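Side-chain contacts in mannonate dehydratase (Streptococcus suis, PDB 3BDK), which probably catalyses the dehydration of D-mannonate to 2-dehydro-3-deoxy-D-gluconate, a lyase step in pentose and glucuronate interconversion that uses ferrous or manganous ions: residues A[187-190]-A[191-195]; A[225-229]-A[230-234]. One frame throughout, in Å; residues are numbered along the deposited sequence.

Contact 1. Residues A[187-190]-A[191-195]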
# COMPACT_ATOMS: atom_id res chain seq x y z
N GLN A 187 11.35 1.45 43.64
CA GLN A 187 11.48 0.97 45.02
C GLN A 187 10.18 0.46 45.65
O GLN A 187 10.19 -0.51 46.41
CB GLN A 187 12.06 2.06 45.90
CG GLN A 187 13.37 2.59 45.40
CD GLN A 187 13.87 3.73 46.25
OE1 GLN A 187 13.60 3.79 47.45
NE2 GLN A 187 14.62 4.64 45.63
N ASN A 188 9.06 1.11 45.33
CA ASN A 188 7.84 0.89 46.09
C ASN A 188 6.68 0.20 45.38
O ASN A 188 5.90 -0.50 46.02
CB ASN A 188 7.41 2.20 46.78
CG ASN A 188 8.53 2.79 47.67
OD1 ASN A 188 8.85 3.99 47.59
ND2 ASN A 188 9.13 1.95 48.49
N ILE A 189 6.59 0.35 44.06
CA ILE A 189 5.49 -0.29 43.29
C ILE A 189 5.97 -1.53 42.53
O ILE A 189 6.76 -1.43 41.58
CB ILE A 189 4.83 0.68 42.27
CG1 ILE A 189 4.71 2.12 42.81
CG2 ILE A 189 3.49 0.13 41.79
CD1 ILE A 189 3.54 2.39 43.74
N SER A 190 5.49 -2.70 42.93
CA SER A 190 5.85 -3.95 42.26
C SER A 190 4.79 -4.35 41.24
O SER A 190 3.74 -3.72 41.13
CB SER A 190 6.01 -5.06 43.29
OG SER A 190 4.81 -5.20 44.01
N GLU A 191 5.06 -5.40 40.48
CA GLU A 191 4.12 -5.81 39.44
C GLU A 191 2.73 -6.01 40.02
O GLU A 191 1.77 -5.38 39.56
CB GLU A 191 4.61 -7.05 38.69
CG GLU A 191 5.91 -6.80 37.90
CD GLU A 191 6.24 -7.89 36.90
OE1 GLU A 191 5.42 -8.80 36.67
OE2 GLU A 191 7.34 -7.84 36.30
N GLU A 192 2.62 -6.83 41.07
CA GLU A 192 1.35 -7.07 41.74
C GLU A 192 0.68 -5.79 42.24
O GLU A 192 -0.55 -5.67 42.19
CB GLU A 192 1.52 -8.08 42.87
CG GLU A 192 1.79 -9.51 42.41
CD GLU A 192 0.62 -10.15 41.65
OE1 GLU A 192 -0.56 -9.85 41.97
OE2 GLU A 192 0.89 -10.96 40.73
N ASP A 193 1.47 -4.84 42.71
CA ASP A 193 0.93 -3.55 43.09
C ASP A 193 0.23 -2.89 41.91
O ASP A 193 -0.88 -2.33 42.05
CB ASP A 193 2.02 -2.61 43.60
CG ASP A 193 2.60 -3.06 44.91
OD1 ASP A 193 3.65 -2.52 45.32
OD2 ASP A 193 2.01 -3.95 45.53
N LEU A 194 0.90 -2.96 40.74
CA LEU A 194 0.41 -2.32 39.52
C LEU A 194 -0.77 -3.09 38.96
O LEU A 194 -1.66 -2.51 38.36
CB LEU A 194 1.52 -2.20 38.48
CG LEU A 194 1.27 -1.23 37.32
CD1 LEU A 194 1.28 0.21 37.82
CD2 LEU A 194 2.29 -1.42 36.25
N TRP A 195 -0.78 -4.41 39.15
CA TRP A 195 -1.98 -5.17 38.83
C TRP A 195 -3.14 -4.64 39.67
O TRP A 195 -4.18 -4.29 39.13
CB TRP A 195 -1.78 -6.68 39.02
CG TRP A 195 -1.15 -7.37 37.83
CD1 TRP A 195 0.08 -7.93 37.77
CD2 TRP A 195 -1.74 -7.56 36.53
NE1 TRP A 195 0.30 -8.46 36.53
CE2 TRP A 195 -0.80 -8.25 35.74
CE3 TRP A 195 -2.98 -7.22 35.95
CZ2 TRP A 195 -1.05 -8.60 34.42
CZ3 TRP A 195 -3.22 -7.58 34.63
CH2 TRP A 195 -2.27 -8.25 33.88
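The CB of D193 lies against the CG2 methyl of I189 at 3.6 Å, the two side chains passing at a slant where the loop after helix 176-187 runs into the first turn of helix 191-210. S190 is the N-cap of that helix, and D193, three residues on, accepts from the N-cap amide as the third helical residue does in a capping box. Its OD1 takes the backbone N-H of S190 over 3.0 Å in an almost straight bond (172° at the hydrogen). The N-H meets OD1 from above the carboxylate plane, 48° out of it. D193 can do this because its CG stands beside its own backbone N (chi1 -68°), which turns the carboxylate back past the start of the helix. There the amides of the first turn would probably favour its negative charge. The same oxygen comes within 3.1 Å of N188 O, a close approach of two acceptors that brings no bond. The cap residue also takes part through its carbonyl, since L194 N-H donates to S190 O and so begins the regular helical bonding. Toward the interior, L194 packs on F125 and P127, whereas E192 reaches R242 in a salt bridge. S190 OG sits between its backbone N and carbonyl carbon, which brings it to 3.2 Å from D193 OD1.

Contact 2. Residues A[225-229]-A[230-234]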
# COMPACT_ATOMS: atom_id res chain seq x y z
N TYR A 225 8.56 -5.32 28.18
CA TYR A 225 9.36 -5.80 29.30
C TYR A 225 9.93 -4.63 30.10
O TYR A 225 9.92 -3.48 29.64
CB TYR A 225 10.50 -6.70 28.81
CG TYR A 225 11.18 -6.20 27.56
CD1 TYR A 225 12.04 -5.11 27.60
CD2 TYR A 225 10.96 -6.81 26.33
CE1 TYR A 225 12.67 -4.65 26.46
CE2 TYR A 225 11.58 -6.36 25.18
CZ TYR A 225 12.43 -5.28 25.25
OH TYR A 225 13.05 -4.82 24.11
N GLY A 226 10.44 -4.92 31.29
CA GLY A 226 10.96 -3.89 32.18
C GLY A 226 12.10 -3.14 31.54
O GLY A 226 13.04 -3.76 31.04
N ILE A 227 12.01 -1.82 31.51
CA ILE A 227 13.16 -0.96 31.21
C ILE A 227 13.51 -0.17 32.44
O ILE A 227 12.63 0.14 33.24
CB ILE A 227 12.89 0.06 30.08
CG1 ILE A 227 11.64 0.90 30.40
CG2 ILE A 227 12.86 -0.65 28.72
CD1 ILE A 227 10.99 1.68 29.20
N PHE A 228 14.79 0.16 32.60
CA PHE A 228 15.20 1.10 33.63
C PHE A 228 14.63 0.71 35.00
O PHE A 228 14.24 1.58 35.80
CB PHE A 228 14.69 2.50 33.26
CG PHE A 228 15.19 3.01 31.95
CD1 PHE A 228 16.54 2.93 31.62
CD2 PHE A 228 14.32 3.66 31.09
CE1 PHE A 228 17.02 3.44 30.44
CE2 PHE A 228 14.77 4.18 29.90
CZ PHE A 228 16.11 4.07 29.56
N GLY A 229 14.54 -0.60 35.24
CA GLY A 229 13.98 -1.11 36.49
C GLY A 229 12.54 -0.74 36.80
O GLY A 229 12.07 -0.99 37.90
N LEU A 230 11.85 -0.14 35.83
CA LEU A 230 10.42 0.14 35.97
C LEU A 230 9.59 -1.09 35.65
O LEU A 230 9.97 -1.86 34.78
CB LEU A 230 9.99 1.22 35.01
CG LEU A 230 10.49 2.63 35.11
CD1 LEU A 230 10.07 3.36 33.81
CD2 LEU A 230 9.91 3.26 36.35
N PRO A 231 8.44 -1.27 36.32
CA PRO A 231 7.64 -2.46 36.06
C PRO A 231 6.71 -2.33 34.82
O PRO A 231 6.31 -1.21 34.47
CB PRO A 231 6.83 -2.58 37.35
CG PRO A 231 6.58 -1.20 37.73
CD PRO A 231 7.82 -0.42 37.35
N ARG A 232 6.42 -3.45 34.16
CA ARG A 232 5.47 -3.50 33.06
C ARG A 232 4.66 -4.76 33.20
O ARG A 232 5.22 -5.80 33.56
CB ARG A 232 6.18 -3.55 31.71
CG ARG A 232 6.45 -2.20 31.07
CD ARG A 232 7.71 -1.51 31.62
NE ARG A 232 7.95 -0.25 30.92
CZ ARG A 232 7.58 0.96 31.35
NH1 ARG A 232 7.84 2.04 30.61
NH2 ARG A 232 6.97 1.12 32.52
N ILE A 233 3.36 -4.69 32.94
CA ILE A 233 2.51 -5.86 33.11
C ILE A 233 1.74 -6.29 31.86
O ILE A 233 1.37 -7.47 31.72
CB ILE A 233 1.56 -5.75 34.35
CG1 ILE A 233 0.69 -4.47 34.29
CG2 ILE A 233 2.35 -5.86 35.65
CD1 ILE A 233 -0.36 -4.39 35.40
N ILE A 234 1.51 -5.37 30.94
CA ILE A 234 0.79 -5.75 29.75
C ILE A 234 1.81 -6.13 28.70
O ILE A 234 2.16 -5.35 27.81
CB ILE A 234 -0.24 -4.67 29.31
CG1 ILE A 234 -0.97 -4.12 30.55
CG2 ILE A 234 -1.29 -5.29 28.40
CD1 ILE A 234 -1.73 -5.20 31.38
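L230 N-H donates to I227 O over 2.7 Å and closes a type I' beta turn from I227 to L230, in the long loop that follows strand 215-218 of this xylose isomerase-like TIM barrel and precedes helix 237-245. F228 and G229 occupy the two corners with positive phi, and at the second of them glycine is the residue that most easily takes such a conformation. Just before the turn, G226 CA makes a CA-H...O contact with L230 O at 3.4 Å, where the two arms of the bend run close together.

The polar side-chain bonds are those of R232. Its NH2 donates to the carbonyl oxygen of the preceding residue, P231 O, at 3.1 Å. The oxygen lies in the plane of the guanidinium and the bond is nearly straight (174°), yet the donor stands above the carbonyl plane of P231. NH2 also bonds P127 O, and two carbonyls on one nitrogen restrict rotation of the buried group. The chain reaches back to P231 through a bend at chi2 (82°). Y225 O lies at the guanidinium edge, near its plane, and is 3.6 Å from R232 CD in the aliphatic part of the arginine.

The van der Waals contacts come chiefly from I227, whose side chain slants across the guanidinium end of R232 and packs on T132 and F149 as well. L230 sets its CB against I227 O at 3.4 Å, and its side chain packs on Y185 of helix 176-187. The apolar pair across the turn is looser, with I227 CG1 4.5 Å from L230 CD1. The closest approach of I227 to the arginine is made by its CD1 methyl, 3.5 Å from R232 NH1.

Following the chain from the N terminus, contact 1 closes first, at the short connection between helices 176-187 and 191-210; the chain then runs through helix 191-210 and barrel strand 215-218 before contact 2 closes its turn in the loop beyond. The two are in series, neither nested nor crossed, with centres about 10 Å apart on one side of the chain's centre. They meet directly through I233, whose CG2 lies 3.4 Å from W195 NE1 and whose CD1 packs against L194 O. P231 CG also rests near I189 O. The loop of 225-234 is thereby laid on the start of helix 191-210, while the side chain of R232 within it is about 11 Å from the bound D-mannose.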